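Local coordinates for protein endoglucanase (Ganoderma lucidum, PDB 5D8Z) that probably cleaves internal beta-1,4-glucosidic bonds of cellulose and related glucans as an endoglucanase of glycoside hydrolase family 5, at residues A[63-66]-A[67-71]; A[100-103]-A[104-108]; A[307-311]-A[312-316]. All coordinates share one frame; numbering follows the deposited sequence.

Contact 1 of 3, residues A[63-66]-A[67-71]; sequences MKHF and VDDDG
H65 and D69, one helical turn apart, make the polar link of this stretch: H65 ND1 donates to D69 OD2 at 2.8 Å, almost straight at 174°. The oxygen sits at the edge of the imidazole, in its plane, and offers its anti lone pair, while the carboxylate plane is turned 51° from the ring. With CG anti to the backbone N (chi1 154°), the ring of H65 swings along the helix toward its C-terminal end, where D69 waits. The other ring nitrogen, NE2, is hydrogen-bonded to D333, so a carboxylate at each nitrogen fixes the ring's rotation, and W331 stacks on it.

Other charged groups come near without bonding. D70 OD2 lies 3.4 Å from H65 NE2 at a poor angle; the carboxylates of D69, D70 and D333 around H65 would probably favour its doubly protonated, positively charged form. K64 runs its bent chain past D68, CD reaching OD2 at 3.5 Å, but its NZ stops 5.1 Å from D68 OD2.

Carbon meets oxygen in two further places: CD1 of F66 comes obliquely to D70 OD2 at 3.7 Å, and CG2 of V67 lies against M63 O.

Backbone bonds from V67 N to M63 O, D68 N to K64 O and D69 N to H65 O carry the helical ladder to its end, and G71 leaves it with positive phi. This is the C-terminal end of helix 59-68, the crossover between parallel strands 24-30 and 74-79 of the TIM barrel, with M63 and F66 turned onto both strands.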
ATOM      1  N   MET A  63     -10.454  -6.710 -10.741  1.00 36.78           N
ATOM      2  CA  MET A  63      -9.919  -7.659  -9.768  1.00 38.59           C
ATOM      3  C   MET A  63     -10.267  -9.092 -10.165  1.00 40.05           C
ATOM      4  O   MET A  63      -9.385  -9.943 -10.120  1.00 43.41           O
ATOM      5  CB  MET A  63     -10.343  -7.300  -8.329  1.00 38.25           C
ATOM      6  CG  MET A  63      -9.691  -6.004  -7.858  1.00 39.81           C
ATOM      7  SD  MET A  63     -10.010  -5.374  -6.195  1.00 41.72           S
ATOM      8  CE  MET A  63     -11.786  -5.467  -6.084  1.00 43.36           C
ATOM      9  N   LYS A  64     -11.503  -9.374 -10.585  1.00 40.65           N
ATOM     10  CA  LYS A  64     -11.798 -10.717 -11.148  1.00 45.02           C
ATOM     11  C   LYS A  64     -10.725 -11.117 -12.159  1.00 41.04           C
ATOM     12  O   LYS A  64     -10.227 -12.235 -12.171  1.00 40.69           O
ATOM     13  CB  LYS A  64     -13.153 -10.763 -11.856  1.00 50.24           C
ATOM     14  CG  LYS A  64     -14.288 -11.443 -11.092  1.00 57.47           C
ATOM     15  CD  LYS A  64     -14.438 -12.929 -11.464  1.00 67.63           C
ATOM     16  CE  LYS A  64     -15.177 -13.190 -12.776  1.00 68.07           C
ATOM     17  NZ  LYS A  64     -16.645 -12.970 -12.653  1.00 67.88           N
ATOM     18  N   HIS A  65     -10.355 -10.169 -12.994  1.00 37.47           N
ATOM     19  CA  HIS A  65      -9.462 -10.441 -14.095  1.00 37.23           C
ATOM     20  C   HIS A  65      -8.060 -10.629 -13.570  1.00 36.51           C
ATOM     21  O   HIS A  65      -7.381 -11.593 -13.903  1.00 35.70           O
ATOM     22  CB  HIS A  65      -9.544  -9.285 -15.105  1.00 38.24           C
ATOM     23  CG  HIS A  65      -8.319  -9.101 -15.912  1.00 39.23           C
ATOM     24  ND1 HIS A  65      -7.856 -10.060 -16.786  1.00 42.69           N
ATOM     25  CD2 HIS A  65      -7.434  -8.078 -15.959  1.00 42.08           C
ATOM     26  CE1 HIS A  65      -6.744  -9.626 -17.355  1.00 46.03           C
ATOM     27  NE2 HIS A  65      -6.468  -8.423 -16.874  1.00 45.22           N
ATOM     28  N   PHE A  66      -7.615  -9.703 -12.733  1.00 35.73           N
ATOM     29  CA  PHE A  66      -6.258  -9.771 -12.245  1.00 34.67           C
ATOM     30  C   PHE A  66      -5.994 -11.103 -11.538  1.00 35.72           C
ATOM     31  O   PHE A  66      -4.885 -11.623 -11.614  1.00 33.16           O
ATOM     32  CB  PHE A  66      -5.960  -8.584 -11.325  1.00 35.96           C
ATOM     33  CG  PHE A  66      -5.609  -7.305 -12.046  1.00 34.46           C
ATOM     34  CD1 PHE A  66      -4.617  -7.268 -13.010  1.00 37.86           C
ATOM     35  CD2 PHE A  66      -6.233  -6.130 -11.725  1.00 32.80           C
ATOM     36  CE1 PHE A  66      -4.285  -6.082 -13.668  1.00 36.01           C
ATOM     37  CE2 PHE A  66      -5.892  -4.947 -12.351  1.00 33.15           C
ATOM     38  CZ  PHE A  66      -4.927  -4.917 -13.330  1.00 33.76           C
ATOM     39  N   VAL A  67      -7.001 -11.655 -10.858  1.00 37.22           N
ATOM     40  CA  VAL A  67      -6.856 -12.971 -10.238  1.00 40.69           C
ATOM     41  C   VAL A  67      -6.972 -14.039 -11.307  1.00 41.28           C
ATOM     42  O   VAL A  67      -6.006 -14.748 -11.573  1.00 45.79           O
ATOM     43  CB  VAL A  67      -7.918 -13.284  -9.135  1.00 43.08           C
ATOM     44  CG1 VAL A  67      -7.743 -14.709  -8.593  1.00 40.56           C
ATOM     45  CG2 VAL A  67      -7.844 -12.289  -7.984  1.00 43.08           C
ATOM     46  N   ASP A  68      -8.142 -14.145 -11.925  1.00 41.39           N
ATOM     47  CA  ASP A  68      -8.460 -15.312 -12.753  1.00 45.41           C
ATOM     48  C   ASP A  68      -7.552 -15.531 -13.959  1.00 47.67           C
ATOM     49  O   ASP A  68      -7.304 -16.681 -14.354  1.00 53.84           O
ATOM     50  CB  ASP A  68      -9.919 -15.274 -13.200  1.00 48.04           C
ATOM     51  CG  ASP A  68     -10.888 -15.421 -12.022  1.00 53.57           C
ATOM     52  OD1 ASP A  68     -10.409 -15.552 -10.873  1.00 51.96           O
ATOM     53  OD2 ASP A  68     -12.127 -15.393 -12.234  1.00 62.66           O
ATOM     54  N   ASP A  69      -7.047 -14.456 -14.538  1.00 42.91           N
ATOM     55  CA  ASP A  69      -6.235 -14.568 -15.738  1.00 45.05           C
ATOM     56  C   ASP A  69      -4.749 -14.318 -15.444  1.00 44.27           C
ATOM     57  O   ASP A  69      -3.895 -14.837 -16.136  1.00 48.80           O
ATOM     58  CB  ASP A  69      -6.740 -13.597 -16.841  1.00 45.10           C
ATOM     59  CG  ASP A  69      -8.267 -13.680 -17.062  1.00 48.69           C
ATOM     60  OD1 ASP A  69      -8.806 -14.822 -17.077  1.00 48.36           O
ATOM     61  OD2 ASP A  69      -8.933 -12.601 -17.209  1.00 47.75           O
ATOM     62  N   ASP A  70      -4.413 -13.513 -14.451  1.00 43.90           N
ATOM     63  CA  ASP A  70      -3.016 -13.064 -14.305  1.00 43.55           C
ATOM     64  C   ASP A  70      -2.263 -13.655 -13.115  1.00 41.17           C
ATOM     65  O   ASP A  70      -1.031 -13.609 -13.072  1.00 36.69           O
ATOM     66  CB  ASP A  70      -2.970 -11.536 -14.217  1.00 48.71           C
ATOM     67  CG  ASP A  70      -3.125 -10.857 -15.559  1.00 50.39           C
ATOM     68  OD1 ASP A  70      -2.821 -11.498 -16.589  1.00 57.40           O
ATOM     69  OD2 ASP A  70      -3.539  -9.673 -15.572  1.00 46.22           O
ATOM     70  N   GLY A  71      -3.001 -14.193 -12.148  1.00 41.80           N
ATOM     71  CA  GLY A  71      -2.401 -14.828 -10.996  1.00 42.90           C
ATOM     72  C   GLY A  71      -2.146 -13.903  -9.833  1.00 45.16           C
ATOM     73  O   GLY A  71      -1.456 -14.277  -8.896  1.00 49.70           O
TER

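Contact 2 of 3, residues A[100-103]-A[104-108]; sequences EYDA and LVQAC
Y101 meets V105 one turn further along helix 95-110, which covers the outside of the TIM barrel between strands 74-79 and 114-119. Ring carbon CE2 of Y101 touches CG2 of V105 at 3.9 Å, the two side chains approaching at a slant. The phenol continues past this contact into the barrel wall, where its OH is hydrogen-bonded to the carbonyl of L77 and F32 meets the ring edge-to-face. On the backbone, Y101 O takes two donors: V105 N, nearly straight, and L104 N from above the carbonyl plane at a bent 136°.

D102 comes next, on a more open side of the helix. Its carboxylate is extended by CG anti to the backbone N (chi1 180°), and Q106 folds at chi2 to bring its amide back across the carboxylate obliquely. NE2 of Q106 donates to OD1 of D102 at 3.0 Å from the syn side, 30° out of the carboxylate plane. The same OD1 is hydrogen-bonded to the hydroxyl of Y151, so two groups grip one oxygen, while the methylene CG of Q106 rests near OD2 at 3.6 Å. On the main chain, Q106 N closes onto D102 O at 2.7 Å.

A103 finishes the turn: its carbonyl O accepts from A107 N at 3.1 Å, the donor standing above the carbonyl plane, with CB of A107 3.5 Å from that same O.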
ATOM      1  N   GLU A 100     -19.470   2.753   0.922  1.00 36.70           N
ATOM      2  CA  GLU A 100     -18.781   2.814  -0.348  1.00 36.30           C
ATOM      3  C   GLU A 100     -17.471   2.043  -0.296  1.00 37.26           C
ATOM      4  O   GLU A 100     -17.221   1.162  -1.131  1.00 36.17           O
ATOM      5  CB  GLU A 100     -18.557   4.265  -0.776  1.00 39.81           C
ATOM      6  CG  GLU A 100     -19.764   4.854  -1.522  1.00 41.54           C
ATOM      7  CD  GLU A 100     -19.763   6.385  -1.682  1.00 48.97           C
ATOM      8  OE1 GLU A 100     -18.731   7.095  -1.468  1.00 48.87           O
ATOM      9  OE2 GLU A 100     -20.838   6.894  -2.061  1.00 54.31           O
ATOM     10  N   TYR A 101     -16.652   2.318   0.715  1.00 37.05           N
ATOM     11  CA  TYR A 101     -15.312   1.758   0.728  1.00 35.67           C
ATOM     12  C   TYR A 101     -15.327   0.286   1.022  1.00 36.69           C
ATOM     13  O   TYR A 101     -14.517  -0.467   0.487  1.00 40.01           O
ATOM     14  CB  TYR A 101     -14.418   2.497   1.692  1.00 35.27           C
ATOM     15  CG  TYR A 101     -13.023   1.929   1.776  1.00 37.19           C
ATOM     16  CD1 TYR A 101     -12.101   2.115   0.758  1.00 38.19           C
ATOM     17  CD2 TYR A 101     -12.621   1.189   2.881  1.00 35.96           C
ATOM     18  CE1 TYR A 101     -10.810   1.587   0.857  1.00 36.71           C
ATOM     19  CE2 TYR A 101     -11.346   0.673   2.979  1.00 34.90           C
ATOM     20  CZ  TYR A 101     -10.458   0.873   1.976  1.00 34.29           C
ATOM     21  OH  TYR A 101      -9.230   0.340   2.123  1.00 34.26           O
ATOM     22  N   ASP A 102     -16.251  -0.145   1.860  1.00 37.97           N
ATOM     23  CA  ASP A 102     -16.361  -1.559   2.145  1.00 37.26           C
ATOM     24  C   ASP A 102     -16.731  -2.308   0.868  1.00 34.44           C
ATOM     25  O   ASP A 102     -16.198  -3.392   0.632  1.00 35.63           O
ATOM     26  CB  ASP A 102     -17.380  -1.834   3.244  1.00 38.69           C
ATOM     27  CG  ASP A 102     -17.514  -3.322   3.548  1.00 40.01           C
ATOM     28  OD1 ASP A 102     -16.492  -3.953   3.893  1.00 37.55           O
ATOM     29  OD2 ASP A 102     -18.641  -3.861   3.440  1.00 39.97           O
ATOM     30  N   ALA A 103     -17.608  -1.743   0.030  1.00 31.92           N
ATOM     31  CA  ALA A 103     -17.982  -2.423  -1.254  1.00 30.48           C
ATOM     32  C   ALA A 103     -16.770  -2.741  -2.117  1.00 30.12           C
ATOM     33  O   ALA A 103     -16.756  -3.697  -2.835  1.00 31.05           O
ATOM     34  CB  ALA A 103     -18.973  -1.615  -2.053  1.00 29.03           C
ATOM     35  N   LEU A 104     -15.733  -1.951  -2.028  1.00 31.59           N
ATOM     36  CA  LEU A 104     -14.579  -2.221  -2.816  1.00 33.88           C
ATOM     37  C   LEU A 104     -13.837  -3.382  -2.173  1.00 35.86           C
ATOM     38  O   LEU A 104     -13.442  -4.333  -2.860  1.00 38.39           O
ATOM     39  CB  LEU A 104     -13.719  -0.968  -2.867  1.00 34.14           C
ATOM     40  CG  LEU A 104     -12.426  -0.985  -3.663  1.00 33.45           C
ATOM     41  CD1 LEU A 104     -12.665  -1.600  -5.037  1.00 33.86           C
ATOM     42  CD2 LEU A 104     -11.888   0.443  -3.762  1.00 31.80           C
ATOM     43  N   VAL A 105     -13.663  -3.305  -0.856  1.00 34.01           N
ATOM     44  CA  VAL A 105     -13.042  -4.378  -0.076  1.00 32.02           C
ATOM     45  C   VAL A 105     -13.782  -5.694  -0.246  1.00 35.31           C
ATOM     46  O   VAL A 105     -13.148  -6.738  -0.372  1.00 34.11           O
ATOM     47  CB  VAL A 105     -13.026  -4.010   1.415  1.00 31.72           C
ATOM     48  CG1 VAL A 105     -12.808  -5.218   2.298  1.00 29.99           C
ATOM     49  CG2 VAL A 105     -11.959  -2.965   1.673  1.00 32.49           C
ATOM     50  N   GLN A 106     -15.122  -5.653  -0.255  1.00 38.40           N
ATOM     51  CA  GLN A 106     -15.911  -6.852  -0.552  1.00 38.90           C
ATOM     52  C   GLN A 106     -15.676  -7.387  -1.941  1.00 38.23           C
ATOM     53  O   GLN A 106     -15.642  -8.588  -2.122  1.00 40.26           O
ATOM     54  CB  GLN A 106     -17.386  -6.611  -0.339  1.00 41.84           C
ATOM     55  CG  GLN A 106     -17.745  -6.413   1.133  1.00 49.78           C
ATOM     56  CD  GLN A 106     -16.982  -7.351   2.096  1.00 52.46           C
ATOM     57  OE1 GLN A 106     -17.082  -8.584   2.023  1.00 47.37           O
ATOM     58  NE2 GLN A 106     -16.221  -6.756   3.010  1.00 55.71           N
ATOM     59  N   ALA A 107     -15.463  -6.507  -2.910  1.00 35.90           N
ATOM     60  CA  ALA A 107     -15.128  -6.946  -4.262  1.00 36.55           C
ATOM     61  C   ALA A 107     -13.768  -7.568  -4.333  1.00 36.07           C
ATOM     62  O   ALA A 107     -13.523  -8.450  -5.140  1.00 40.29           O
ATOM     63  CB  ALA A 107     -15.181  -5.787  -5.232  1.00 35.15           C
ATOM     64  N   CYS A 108     -12.860  -7.063  -3.530  1.00 37.13           N
ATOM     65  CA  CYS A 108     -11.506  -7.603  -3.495  1.00 40.30           C
ATOM     66  C   CYS A 108     -11.521  -9.008  -2.892  1.00 40.00           C
ATOM     67  O   CYS A 108     -10.863  -9.927  -3.376  1.00 37.94           O
ATOM     68  CB  CYS A 108     -10.603  -6.669  -2.697  1.00 42.42           C
ATOM     69  SG  CYS A 108      -8.999  -7.345  -2.260  1.00 53.13           S
TER

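Contact 3 of 3, residues A[307-311]-A[312-316]; sequences VGWAA and GNFYQ
The ring of F314 meets W309 and A311 along its edge: W309 CZ2 comes near the ring plane at 3.8 Å from CZ, and A311 O lies in that plane beside CD2 at 3.6 Å. Y318 stacks on the phenyl ring, and F34 meets it edge-to-face. The five-membered ring of W309 stands at 76° to the phenyl ring, centroids 5.7 Å apart, the two rings meeting obliquely. All this happens at the C-terminal end of strand 303-312, the eighth strand of the TIM barrel, where the chain passes into the loop that follows and where substrate pockets of this fold open.

The methyl group of A310 approaches F314 obliquely, its CB 3.9 Å from CE2. Thus three consecutive residues of the strand end, W309, A310 and A311, receive the one ring that the loop sends back. F314 reaches them with CG anti to its carbonyl carbon (chi1 -82°), which turns the phenyl back over the chain. Replacing F314 by an alanine takes away the phenyl against which W309 CZ2, A310 CB and Y318 pack, and is likely to open a gap between strand end and loop.

The reversal itself depends on G312, whose positive phi would press a beta carbon against the preceding carbonyl; its backbone N is held by Q62 OE1. W309 also touches E276 and Y237, both members of the glycan pocket, and its side chain is about 6 Å from a bound glucose, consistent with a wall of the sugar site. On the indole, NE1 is hydrogen-bonded to the hydroxyl of Y318 and passes 4.1 Å from CZ of F314.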
ATOM      1  N   VAL A 307       3.413  -4.930  -5.121  1.00 36.13           N
ATOM      2  CA  VAL A 307       2.088  -4.489  -5.571  1.00 32.18           C
ATOM      3  C   VAL A 307       2.291  -3.318  -6.495  1.00 31.15           C
ATOM      4  O   VAL A 307       2.909  -2.330  -6.126  1.00 31.08           O
ATOM      5  CB  VAL A 307       1.216  -4.034  -4.403  1.00 32.57           C
ATOM      6  CG1 VAL A 307      -0.230  -3.828  -4.838  1.00 33.92           C
ATOM      7  CG2 VAL A 307       1.261  -5.043  -3.287  1.00 32.88           C
ATOM      8  N   GLY A 308       1.763  -3.428  -7.699  1.00 32.63           N
ATOM      9  CA  GLY A 308       2.057  -2.448  -8.742  1.00 33.95           C
ATOM     10  C   GLY A 308       1.176  -1.219  -8.653  1.00 32.05           C
ATOM     11  O   GLY A 308      -0.007  -1.330  -8.364  1.00 31.39           O
ATOM     12  N   TRP A 309       1.760  -0.050  -8.878  1.00 31.07           N
ATOM     13  CA  TRP A 309       1.026   1.168  -8.693  1.00 33.04           C
ATOM     14  C   TRP A 309       0.438   1.538  -9.997  1.00 35.28           C
ATOM     15  O   TRP A 309       1.175   1.910 -10.910  1.00 32.71           O
ATOM     16  CB  TRP A 309       1.845   2.349  -8.182  1.00 34.74           C
ATOM     17  CG  TRP A 309       0.984   3.562  -8.157  1.00 35.30           C
ATOM     18  CD1 TRP A 309       0.946   4.547  -9.097  1.00 39.08           C
ATOM     19  CD2 TRP A 309      -0.021   3.888  -7.198  1.00 36.63           C
ATOM     20  NE1 TRP A 309      -0.018   5.470  -8.789  1.00 41.30           N
ATOM     21  CE2 TRP A 309      -0.622   5.104  -7.622  1.00 38.75           C
ATOM     22  CE3 TRP A 309      -0.464   3.289  -6.012  1.00 36.82           C
ATOM     23  CZ2 TRP A 309      -1.636   5.732  -6.905  1.00 36.60           C
ATOM     24  CZ3 TRP A 309      -1.476   3.914  -5.287  1.00 37.36           C
ATOM     25  CH2 TRP A 309      -2.049   5.130  -5.740  1.00 39.08           C
ATOM     26  N   ALA A 310      -0.856   1.213 -10.082  1.00 38.24           N
ATOM     27  CA  ALA A 310      -1.896   2.072 -10.505  1.00 39.87           C
ATOM     28  C   ALA A 310      -2.859   1.498 -11.490  1.00 40.24           C
ATOM     29  O   ALA A 310      -2.713   1.708 -12.679  1.00 45.36           O
ATOM     30  CB  ALA A 310      -1.313   3.315 -11.082  1.00 52.52           C
ATOM     31  N   ALA A 311      -3.893   0.853 -10.990  1.00 35.25           N
ATOM     32  CA  ALA A 311      -5.068   0.574 -11.776  1.00 33.44           C
ATOM     33  C   ALA A 311      -6.250   1.245 -11.089  1.00 34.12           C
ATOM     34  O   ALA A 311      -6.069   2.256 -10.424  1.00 39.88           O
ATOM     35  CB  ALA A 311      -5.274  -0.914 -11.903  1.00 33.38           C
ATOM     36  N   GLY A 312      -7.455   0.706 -11.201  1.00 32.53           N
ATOM     37  CA  GLY A 312      -8.610   1.409 -10.638  1.00 33.55           C
ATOM     38  C   GLY A 312      -9.106   2.454 -11.616  1.00 34.29           C
ATOM     39  O   GLY A 312      -9.381   2.121 -12.777  1.00 35.17           O
ATOM     40  N   ASN A 313      -9.246   3.712 -11.215  1.00 33.42           N
ATOM     41  CA  ASN A 313      -9.745   4.626 -12.221  1.00 38.95           C
ATOM     42  C   ASN A 313      -8.866   5.794 -12.563  1.00 39.77           C
ATOM     43  O   ASN A 313      -9.240   6.940 -12.499  1.00 39.83           O
ATOM     44  CB  ASN A 313     -11.242   4.962 -12.041  1.00 42.77           C
ATOM     45  CG  ASN A 313     -11.539   5.552 -10.733  1.00 39.42           C
ATOM     46  OD1 ASN A 313     -10.649   6.078 -10.084  1.00 42.10           O
ATOM     47  ND2 ASN A 313     -12.785   5.479 -10.328  1.00 37.56           N
ATOM     48  N   PHE A 314      -7.678   5.420 -13.000  1.00 45.14           N
ATOM     49  CA  PHE A 314      -6.805   6.283 -13.744  1.00 45.48           C
ATOM     50  C   PHE A 314      -7.234   6.213 -15.199  1.00 45.63           C
ATOM     51  O   PHE A 314      -7.602   5.169 -15.668  1.00 44.65           O
ATOM     52  CB  PHE A 314      -5.347   5.806 -13.580  1.00 44.37           C
ATOM     53  CG  PHE A 314      -4.692   6.274 -12.296  1.00 41.48           C
ATOM     54  CD1 PHE A 314      -4.143   7.549 -12.203  1.00 40.46           C
ATOM     55  CD2 PHE A 314      -4.629   5.454 -11.187  1.00 40.58           C
ATOM     56  CE1 PHE A 314      -3.556   7.993 -11.032  1.00 37.55           C
ATOM     57  CE2 PHE A 314      -4.040   5.899 -10.010  1.00 40.63           C
ATOM     58  CZ  PHE A 314      -3.512   7.173  -9.935  1.00 39.13           C
ATOM     59  N   TYR A 315      -7.185   7.338 -15.902  1.00 55.62           N
ATOM     60  CA  TYR A 315      -7.395   7.376 -17.361  1.00 59.38           C
ATOM     61  C   TYR A 315      -6.309   6.596 -18.112  1.00 60.08           C
ATOM     62  O   TYR A 315      -5.304   6.195 -17.531  1.00 60.76           O
ATOM     63  CB  TYR A 315      -7.428   8.823 -17.845  1.00 61.00           C
ATOM     64  CG  TYR A 315      -8.548   9.652 -17.223  1.00 64.63           C
ATOM     65  CD1 TYR A 315      -8.293  10.939 -16.706  1.00 68.69           C
ATOM     66  CD2 TYR A 315      -9.858   9.158 -17.147  1.00 61.31           C
ATOM     67  CE1 TYR A 315      -9.307  11.707 -16.143  1.00 67.09           C
ATOM     68  CE2 TYR A 315     -10.883   9.915 -16.583  1.00 65.20           C
ATOM     69  CZ  TYR A 315     -10.602  11.186 -16.082  1.00 68.41           C
ATOM     70  OH  TYR A 315     -11.603  11.938 -15.512  1.00 64.06           O
ATOM     71  N   GLN A 316      -6.511   6.358 -19.398  1.00 62.54           N
ATOM     72  CA  GLN A 316      -5.624   5.435 -20.109  1.00 68.76           C
ATOM     73  C   GLN A 316      -4.201   6.004 -20.223  1.00 63.98           C
ATOM     74  O   GLN A 316      -3.211   5.304 -19.989  1.00 63.81           O
ATOM     75  CB  GLN A 316      -6.198   5.106 -21.485  1.00 77.15           C
ATOM     76  CG  GLN A 316      -5.611   3.860 -22.156  1.00 82.70           C
ATOM     77  CD  GLN A 316      -5.933   3.776 -23.665  1.00 81.56           C
ATOM     78  OE1 GLN A 316      -5.534   2.823 -24.341  1.00 67.39           O
ATOM     79  NE2 GLN A 316      -6.662   4.775 -24.189  1.00 76.50           N
TER

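How the contacts relate
Contacts 1 and 2 lie on neighbouring outer helices of the barrel, their centres about 17 Å apart, and meet through M63: its CE packs against the helix of contact 2, 3.8 Å from L104 O. Contact 3, at the end of the eighth strand, has its centre about 15 Å from that of contact 1, and F66 CE2 reaches A311 CB at 4.1 Å. Helix 59-68 therefore bridges the other two. Contacts 2 and 3 do not touch, the nearest atoms of contact 2 and contact 3 being about 8 Å apart. Contact 3 reaches toward the bound sugar through W309, whereas contacts 1 and 2 belong to the helical layer around the barrel.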